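PDB 6LH8: aerolysin-like protein from Bombina maxima, which probably belongs to a toad aerolysin-like pore-forming system that acts on cellular endolysosomes, either forming pores or regulating the paralog that does. Local coordinates for residues Asn17-Asp23 with Ile114-Asn120; Arg46-His50 with Pro70-Leu74. One frame throughout, in Å; residues are numbered along the deposited sequence.

Contact 1. Residues Asn17-Asp23 with Ile114-Asn120; sequences NEVVKVD and ILTRNEN
Ile114 lays its CD1 methyl against the aliphatic end of Lys21, 4.0 Å from Lys21 CE; the lysine chain is fully extended and carries its ammonium on to Glu24. At Leu115 the antiparallel register slips by one residue. Leu115 O accepts from Val22 N at 2.7 Å and more weakly from Asp23 N at 3.5 Å, while Leu115 N donates to Asp23 O. Two residues of one strand opposite one of the other make this a classic beta bulge on strand 4-28, one edge of the five-stranded sheet; Asp23 turns its carboxylate to Arg42. Thr116, beta-branched and suited to an extended chain, sets CB 3.9 Å from Val19 CG1. Arg117 exchanges backbone bonds with Val20, the bond from Val20 N being nearly straight at 173°. Arg117 CG stands between the backbone N and the carbonyl carbon (chi1 66°), and the extended chain runs past Val22 CG2 to a salt bridge from NE to Glu119 OE2 at 3.2 Å, while NH1 reaches Asp45 O. Asn118 lies alongside Val19, its OD1 3.3 Å from Val19 CG2. Glu119 pairs with Glu18 through two backbone bonds and passes its carboxylate over a Val20 methyl, CD to CG2 3.5 Å. One water donates to both Glu18 OE1 and Glu119 OE1, which probably eases the repulsion between the two carboxylates. Asn120 lies side by side with Asn17 in a non-hydrogen-bonded pair.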
ATOM      1  N   ASN A  17      -4.749   9.672  -4.956  1.00 26.45           N
ATOM      2  CA  ASN A  17      -5.019   8.519  -5.816  1.00 24.74           C
ATOM      3  C   ASN A  17      -4.276   8.778  -7.117  1.00 25.49           C
ATOM      4  O   ASN A  17      -4.618   9.720  -7.827  1.00 23.66           O
ATOM      5  CB  ASN A  17      -6.524   8.346  -6.054  1.00 26.64           C
ATOM      6  CG  ASN A  17      -6.858   7.108  -6.885  1.00 36.12           C
ATOM      7  OD1 ASN A  17      -6.074   6.681  -7.736  1.00 36.83           O
ATOM      8  ND2 ASN A  17      -8.034   6.522  -6.635  1.00 39.08           N
ATOM      9  N   GLU A  18      -3.255   7.973  -7.417  1.00 23.33           N
ATOM     10  CA  GLU A  18      -2.410   8.219  -8.582  1.00 19.78           C
ATOM     11  C   GLU A  18      -1.991   6.903  -9.219  1.00 22.04           C
ATOM     12  O   GLU A  18      -1.853   5.877  -8.546  1.00 22.21           O
ATOM     13  CB  GLU A  18      -1.135   8.995  -8.219  1.00 24.74           C
ATOM     14  CG  GLU A  18      -1.351  10.346  -7.567  1.00 33.05           C
ATOM     15  CD  GLU A  18      -0.157  10.775  -6.738  1.00 40.17           C
ATOM     16  OE1 GLU A  18       0.720   9.916  -6.484  1.00 42.85           O
ATOM     17  OE2 GLU A  18      -0.087  11.967  -6.353  1.00 42.02           O
ATOM     18  N   VAL A  19      -1.786   6.946 -10.528  1.00 17.82           N
ATOM     19  CA  VAL A  19      -1.113   5.875 -11.244  1.00 19.15           C
ATOM     20  C   VAL A  19       0.326   6.327 -11.443  1.00 19.96           C
ATOM     21  O   VAL A  19       0.600   7.309 -12.151  1.00 18.71           O
ATOM     22  CB  VAL A  19      -1.791   5.547 -12.579  1.00 19.32           C
ATOM     23  CG1 VAL A  19      -1.013   4.423 -13.280  1.00 21.02           C
ATOM     24  CG2 VAL A  19      -3.232   5.149 -12.345  1.00 23.06           C
ATOM     25  N   VAL A  20       1.249   5.625 -10.796  1.00 19.11           N
ATOM     26  CA  VAL A  20       2.646   6.039 -10.718  1.00 18.01           C
ATOM     27  C   VAL A  20       3.454   5.259 -11.747  1.00 20.58           C
ATOM     28  O   VAL A  20       3.395   4.023 -11.779  1.00 19.14           O
ATOM     29  CB  VAL A  20       3.202   5.799  -9.302  1.00 21.33           C
ATOM     30  CG1 VAL A  20       4.676   6.175  -9.223  1.00 25.91           C
ATOM     31  CG2 VAL A  20       2.365   6.572  -8.263  1.00 24.96           C
ATOM     32  N   LYS A  21       4.232   5.971 -12.563  1.00 21.61           N
ATOM     33  CA  LYS A  21       5.219   5.319 -13.425  1.00 19.55           C
ATOM     34  C   LYS A  21       6.428   4.964 -12.568  1.00 21.34           C
ATOM     35  O   LYS A  21       7.176   5.847 -12.130  1.00 23.23           O
ATOM     36  CB  LYS A  21       5.614   6.215 -14.596  1.00 22.59           C
ATOM     37  CG  LYS A  21       6.656   5.561 -15.538  1.00 18.22           C
ATOM     38  CD  LYS A  21       6.937   6.477 -16.713  1.00 24.63           C
ATOM     39  CE  LYS A  21       7.960   5.877 -17.662  1.00 28.07           C
ATOM     40  NZ  LYS A  21       8.239   6.816 -18.794  1.00 31.38           N
ATOM     41  N   VAL A  22       6.617   3.670 -12.322  1.00 21.96           N
ATOM     42  CA  VAL A  22       7.734   3.223 -11.494  1.00 20.65           C
ATOM     43  C   VAL A  22       9.045   3.273 -12.279  1.00 24.61           C
ATOM     44  O   VAL A  22      10.091   3.666 -11.739  1.00 25.14           O
ATOM     45  CB  VAL A  22       7.433   1.811 -10.953  1.00 24.79           C
ATOM     46  CG1 VAL A  22       8.654   1.218 -10.259  1.00 27.00           C
ATOM     47  CG2 VAL A  22       6.230   1.864 -10.000  1.00 23.68           C
ATOM     48  N   ASP A  23       9.017   2.884 -13.551  1.00 20.63           N
ATOM     49  CA  ASP A  23      10.228   2.836 -14.369  1.00 22.02           C
ATOM     50  C   ASP A  23       9.831   2.563 -15.812  1.00 26.16           C
ATOM     51  O   ASP A  23       8.695   2.177 -16.097  1.00 23.06           O
ATOM     52  CB  ASP A  23      11.210   1.758 -13.873  1.00 24.83           C
ATOM     53  CG  ASP A  23      12.638   2.001 -14.361  1.00 24.60           C
ATOM     54  OD1 ASP A  23      12.900   3.084 -14.917  1.00 23.15           O
ATOM     55  OD2 ASP A  23      13.501   1.120 -14.175  1.00 27.89           O
ATOM     56  N   ILE A 114       6.797  -0.133 -19.891  1.00 29.30           N
ATOM     57  CA  ILE A 114       6.389   0.913 -18.958  1.00 26.99           C
ATOM     58  C   ILE A 114       5.801   0.217 -17.743  1.00 21.85           C
ATOM     59  O   ILE A 114       4.839  -0.552 -17.869  1.00 23.10           O
ATOM     60  CB  ILE A 114       5.360   1.874 -19.575  1.00 25.41           C
ATOM     61  CG1 ILE A 114       5.886   2.461 -20.885  1.00 28.02           C
ATOM     62  CG2 ILE A 114       4.986   2.973 -18.549  1.00 24.55           C
ATOM     63  CD1 ILE A 114       7.007   3.442 -20.710  1.00 33.60           C
ATOM     64  N   LEU A 115       6.387   0.463 -16.574  1.00 20.70           N
ATOM     65  CA  LEU A 115       5.978  -0.186 -15.336  1.00 21.40           C
ATOM     66  C   LEU A 115       5.199   0.809 -14.484  1.00 18.86           C
ATOM     67  O   LEU A 115       5.731   1.865 -14.132  1.00 20.49           O
ATOM     68  CB  LEU A 115       7.207  -0.702 -14.586  1.00 20.28           C
ATOM     69  CG  LEU A 115       7.931  -1.737 -15.451  1.00 27.06           C
ATOM     70  CD1 LEU A 115       9.435  -1.586 -15.373  1.00 29.80           C
ATOM     71  CD2 LEU A 115       7.516  -3.127 -15.037  1.00 26.37           C
ATOM     72  N   THR A 116       3.943   0.483 -14.160  1.00 16.66           N
ATOM     73  CA  THR A 116       3.105   1.385 -13.370  1.00 17.57           C
ATOM     74  C   THR A 116       2.436   0.647 -12.221  1.00 19.56           C
ATOM     75  O   THR A 116       2.268  -0.571 -12.254  1.00 21.74           O
ATOM     76  CB  THR A 116       1.994   2.038 -14.204  1.00 17.93           C
ATOM     77  OG1 THR A 116       1.181   1.016 -14.802  1.00 22.35           O
ATOM     78  CG2 THR A 116       2.565   2.944 -15.268  1.00 20.02           C
ATOM     79  N   ARG A 117       2.033   1.412 -11.201  1.00 19.78           N
ATOM     80  CA  ARG A 117       1.175   0.859 -10.156  1.00 19.01           C
ATOM     81  C   ARG A 117       0.299   1.959  -9.578  1.00 22.14           C
ATOM     82  O   ARG A 117       0.639   3.143  -9.630  1.00 22.83           O
ATOM     83  CB  ARG A 117       1.982   0.174  -9.047  1.00 21.61           C
ATOM     84  CG  ARG A 117       2.843   1.069  -8.217  1.00 20.82           C
ATOM     85  CD  ARG A 117       3.561   0.266  -7.117  1.00 23.47           C
ATOM     86  NE  ARG A 117       4.699   1.006  -6.570  1.00 24.40           N
ATOM     87  CZ  ARG A 117       5.714   0.445  -5.920  1.00 23.06           C
ATOM     88  NH1 ARG A 117       5.750  -0.873  -5.732  1.00 23.04           N
ATOM     89  NH2 ARG A 117       6.694   1.203  -5.449  1.00 29.66           N
ATOM     90  N   ASN A 118      -0.833   1.547  -9.016  1.00 20.30           N
ATOM     91  CA  ASN A 118      -1.708   2.469  -8.299  1.00 21.54           C
ATOM     92  C   ASN A 118      -1.147   2.716  -6.911  1.00 24.16           C
ATOM     93  O   ASN A 118      -0.633   1.802  -6.264  1.00 22.60           O
ATOM     94  CB  ASN A 118      -3.127   1.903  -8.169  1.00 24.09           C
ATOM     95  CG  ASN A 118      -3.839   1.760  -9.509  1.00 34.27           C
ATOM     96  OD1 ASN A 118      -3.637   2.555 -10.428  1.00 38.38           O
ATOM     97  ND2 ASN A 118      -4.694   0.745  -9.615  1.00 40.20           N
ATOM     98  N   GLU A 119      -1.211   3.967  -6.470  1.00 20.61           N
ATOM     99  CA  GLU A 119      -0.829   4.328  -5.113  1.00 19.12           C
ATOM    100  C   GLU A 119      -1.963   5.171  -4.552  1.00 23.54           C
ATOM    101  O   GLU A 119      -2.419   6.112  -5.207  1.00 22.69           O
ATOM    102  CB  GLU A 119       0.524   5.059  -5.089  1.00 22.24           C
ATOM    103  CG  GLU A 119       1.662   4.199  -5.658  1.00 22.61           C
ATOM    104  CD  GLU A 119       3.044   4.730  -5.328  1.00 31.53           C
ATOM    105  OE1 GLU A 119       3.137   5.852  -4.794  1.00 29.84           O
ATOM    106  OE2 GLU A 119       4.037   4.033  -5.628  1.00 32.80           O
ATOM    107  N   ASN A 120      -2.458   4.794  -3.379  1.00 20.88           N
ATOM    108  CA  ASN A 120      -3.671   5.406  -2.850  1.00 23.91           C
ATOM    109  C   ASN A 120      -3.500   5.723  -1.375  1.00 26.47           C
ATOM    110  O   ASN A 120      -2.929   4.926  -0.629  1.00 23.09           O
ATOM    111  CB  ASN A 120      -4.891   4.487  -3.003  1.00 24.24           C
ATOM    112  CG  ASN A 120      -5.279   4.251  -4.444  1.00 34.07           C
ATOM    113  OD1 ASN A 120      -6.114   4.971  -4.998  1.00 39.45           O
ATOM    114  ND2 ASN A 120      -4.707   3.212  -5.051  1.00 33.87           N
TER
HETATM  115  O   HOH W   1       2.165   8.390  -4.712  1.00 37.32           O

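Contact 2. Residues Arg46-His50 with Pro70-Leu74; sequences RTITH and PKHRL
A loop between strands 65-68 and 81-84 covers one face of strand 41-53, where Arg46, Ile48 and His50 point toward it and meet Leu74, His72 and Pro70. Pro70 puts its CG over a face of the His50 imidazole, 3.8 Å from the ring centroid and 29° off the normal, a CH-pi contact for which a compact, rigid proline ring is well suited. At the edge of the same ring, and in its plane, His72 O lies 3.1 Å from His50 CE1. Both ring nitrogens are satisfied elsewhere, ND1 by Tyr139 and NE2 by Glu93, which fixes the imidazole's rotation. Because residues alternate sides along a beta strand, Arg46, Ile48 and His50 share this face. No direct hydrogen bond crosses the contact. The isoleucine has an extended outer chain (chi2 -179°) that brings CD1 to 3.7 Å from Leu74 CG and 3.6 Å from His72 O. Leu74, buried and apolar, packs with both branches against the strand: its CD1 rests 3.4 Å from Arg46 O, and CD2 sits over a face of the Arg46 guanidinium, 3.5 Å from NE. That NE also bonds to Gln144 O. Arg73 NE forms a salt bridge with the same Glu93, joining the loop to strand 90-100.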
ATOM      1  N   ARG A  46       6.647  -3.971  -2.530  1.00 29.02           N
ATOM      2  CA  ARG A  46       5.292  -3.437  -2.500  1.00 25.53           C
ATOM      3  C   ARG A  46       4.885  -3.288  -1.043  1.00 26.84           C
ATOM      4  O   ARG A  46       5.064  -4.219  -0.253  1.00 26.84           O
ATOM      5  CB  ARG A  46       4.318  -4.353  -3.254  1.00 26.32           C
ATOM      6  CG  ARG A  46       2.861  -3.987  -3.058  1.00 28.51           C
ATOM      7  CD  ARG A  46       1.950  -4.938  -3.817  1.00 24.12           C
ATOM      8  NE  ARG A  46       0.549  -4.575  -3.681  1.00 23.96           N
ATOM      9  CZ  ARG A  46      -0.454  -5.393  -3.956  1.00 29.96           C
ATOM     10  NH1 ARG A  46      -0.194  -6.618  -4.382  1.00 31.24           N
ATOM     11  NH2 ARG A  46      -1.708  -4.987  -3.807  1.00 30.28           N
ATOM     12  N   THR A  47       4.384  -2.110  -0.668  1.00 25.49           N
ATOM     13  CA  THR A  47       4.071  -1.863   0.729  1.00 25.18           C
ATOM     14  C   THR A  47       2.665  -1.316   0.887  1.00 24.51           C
ATOM     15  O   THR A  47       2.106  -0.681  -0.019  1.00 24.08           O
ATOM     16  CB  THR A  47       5.037  -0.875   1.376  1.00 24.08           C
ATOM     17  OG1 THR A  47       4.927   0.385   0.715  1.00 26.62           O
ATOM     18  CG2 THR A  47       6.479  -1.379   1.274  1.00 26.38           C
ATOM     19  N   ILE A  48       2.110  -1.576   2.065  1.00 21.95           N
ATOM     20  CA  ILE A  48       0.929  -0.894   2.569  1.00 22.63           C
ATOM     21  C   ILE A  48       1.293  -0.388   3.957  1.00 24.74           C
ATOM     22  O   ILE A  48       1.803  -1.150   4.781  1.00 24.57           O
ATOM     23  CB  ILE A  48      -0.298  -1.822   2.637  1.00 24.57           C
ATOM     24  CG1 ILE A  48      -0.653  -2.367   1.249  1.00 24.08           C
ATOM     25  CG2 ILE A  48      -1.468  -1.095   3.286  1.00 24.83           C
ATOM     26  CD1 ILE A  48      -1.882  -3.291   1.237  1.00 26.23           C
ATOM     27  N   THR A  49       1.061   0.887   4.215  1.00 20.87           N
ATOM     28  CA  THR A  49       1.386   1.447   5.518  1.00 20.56           C
ATOM     29  C   THR A  49       0.099   1.817   6.239  1.00 21.91           C
ATOM     30  O   THR A  49      -0.752   2.512   5.674  1.00 21.85           O
ATOM     31  CB  THR A  49       2.309   2.651   5.386  1.00 24.46           C
ATOM     32  OG1 THR A  49       3.567   2.215   4.841  1.00 28.02           O
ATOM     33  CG2 THR A  49       2.568   3.273   6.756  1.00 24.78           C
ATOM     34  N   HIS A  50      -0.035   1.351   7.480  1.00 19.57           N
ATOM     35  CA  HIS A  50      -1.214   1.597   8.305  1.00 19.01           C
ATOM     36  C   HIS A  50      -0.851   2.520   9.458  1.00 24.59           C
ATOM     37  O   HIS A  50       0.095   2.246  10.195  1.00 21.05           O
ATOM     38  CB  HIS A  50      -1.766   0.283   8.852  1.00 22.60           C
ATOM     39  CG  HIS A  50      -2.047  -0.738   7.792  1.00 24.20           C
ATOM     40  ND1 HIS A  50      -3.209  -0.751   7.055  1.00 22.71           N
ATOM     41  CD2 HIS A  50      -1.303  -1.781   7.350  1.00 26.35           C
ATOM     42  CE1 HIS A  50      -3.173  -1.763   6.203  1.00 23.96           C
ATOM     43  NE2 HIS A  50      -2.032  -2.407   6.370  1.00 23.97           N
ATOM     44  N   PRO A  70      -7.540  -3.768   8.935  1.00 23.88           N
ATOM     45  CA  PRO A  70      -7.665  -2.924   7.745  1.00 24.54           C
ATOM     46  C   PRO A  70      -8.399  -3.640   6.623  1.00 26.82           C
ATOM     47  O   PRO A  70      -8.563  -4.862   6.630  1.00 28.54           O
ATOM     48  CB  PRO A  70      -6.210  -2.651   7.346  1.00 24.55           C
ATOM     49  CG  PRO A  70      -5.405  -2.961   8.560  1.00 27.25           C
ATOM     50  CD  PRO A  70      -6.136  -4.051   9.273  1.00 26.38           C
ATOM     51  N   LYS A  71      -8.844  -2.842   5.645  1.00 28.79           N
ATOM     52  CA  LYS A  71      -9.418  -3.388   4.417  1.00 31.22           C
ATOM     53  C   LYS A  71      -8.340  -3.892   3.463  1.00 35.75           C
ATOM     54  O   LYS A  71      -8.509  -4.946   2.837  1.00 36.31           O
ATOM     55  CB  LYS A  71     -10.274  -2.335   3.701  1.00 32.51           C
ATOM     56  CG  LYS A  71     -11.407  -1.741   4.525  1.00 35.84           C
ATOM     57  CD  LYS A  71     -12.513  -1.149   3.640  1.00 38.55           C
ATOM     58  CE  LYS A  71     -11.964  -0.190   2.592  1.00 40.01           C
ATOM     59  NZ  LYS A  71     -13.021   0.729   2.058  1.00 41.60           N
ATOM     60  N   HIS A  72      -7.248  -3.144   3.315  1.00 29.26           N
ATOM     61  CA  HIS A  72      -6.213  -3.428   2.323  1.00 31.06           C
ATOM     62  C   HIS A  72      -5.014  -4.082   2.999  1.00 34.45           C
ATOM     63  O   HIS A  72      -4.380  -3.470   3.861  1.00 27.94           O
ATOM     64  CB  HIS A  72      -5.784  -2.146   1.611  1.00 33.77           C
ATOM     65  CG  HIS A  72      -6.931  -1.371   1.047  1.00 34.32           C
ATOM     66  ND1 HIS A  72      -7.731  -1.868   0.043  1.00 38.70           N
ATOM     67  CD2 HIS A  72      -7.420  -0.145   1.351  1.00 33.90           C
ATOM     68  CE1 HIS A  72      -8.669  -0.982  -0.249  1.00 41.52           C
ATOM     69  NE2 HIS A  72      -8.504   0.070   0.531  1.00 39.23           N
ATOM     70  N   ARG A  73      -4.694  -5.312   2.596  1.00 30.19           N
ATOM     71  CA  ARG A  73      -3.630  -6.084   3.222  1.00 32.26           C
ATOM     72  C   ARG A  73      -2.757  -6.722   2.148  1.00 33.14           C
ATOM     73  O   ARG A  73      -3.120  -6.775   0.973  1.00 36.83           O
ATOM     74  CB  ARG A  73      -4.185  -7.179   4.150  1.00 34.25           C
ATOM     75  CG  ARG A  73      -5.195  -6.707   5.186  1.00 31.75           C
ATOM     76  CD  ARG A  73      -4.546  -5.835   6.241  1.00 31.22           C
ATOM     77  NE  ARG A  73      -3.376  -6.462   6.852  1.00 35.36           N
ATOM     78  CZ  ARG A  73      -3.422  -7.241   7.930  1.00 34.43           C
ATOM     79  NH1 ARG A  73      -4.585  -7.496   8.515  1.00 32.55           N
ATOM     80  NH2 ARG A  73      -2.305  -7.760   8.424  1.00 40.43           N
ATOM     81  N   LEU A  74      -1.592  -7.207   2.575  1.00 32.98           N
ATOM     82  CA  LEU A  74      -0.660  -7.932   1.725  1.00 34.84           C
ATOM     83  C   LEU A  74      -0.474  -9.348   2.264  1.00 41.14           C
ATOM     84  O   LEU A  74      -0.826  -9.650   3.407  1.00 39.00           O
ATOM     85  CB  LEU A  74       0.701  -7.222   1.659  1.00 31.21           C
ATOM     86  CG  LEU A  74       0.741  -5.826   1.030  1.00 26.55           C
ATOM     87  CD1 LEU A  74       2.152  -5.277   1.030  1.00 24.01           C
ATOM     88  CD2 LEU A  74       0.192  -5.853  -0.393  1.00 27.11           C
TER

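In the fold
The two contacts lie about 16 Å apart, centre to centre, and both reach the same five-stranded antiparallel sheet. Contact 1 pairs one of its two outermost strands, 4-28, with 110-130; next across the sheet come 133-154 and then 41-53, the strand that carries contact 2. The segments of contact 1 are 91 residues apart, so the strands paired there come from distant parts of the chain; contact 2 is nested inside the loop they close. The contacts meet where Arg117 NH1 packs 4.2 Å from Arg46 CA. One contact is a backbone ladder at the sheet's border, the other a loop laid on its face, consistent with the elongated, strand-rich build of aerolysin-like proteins.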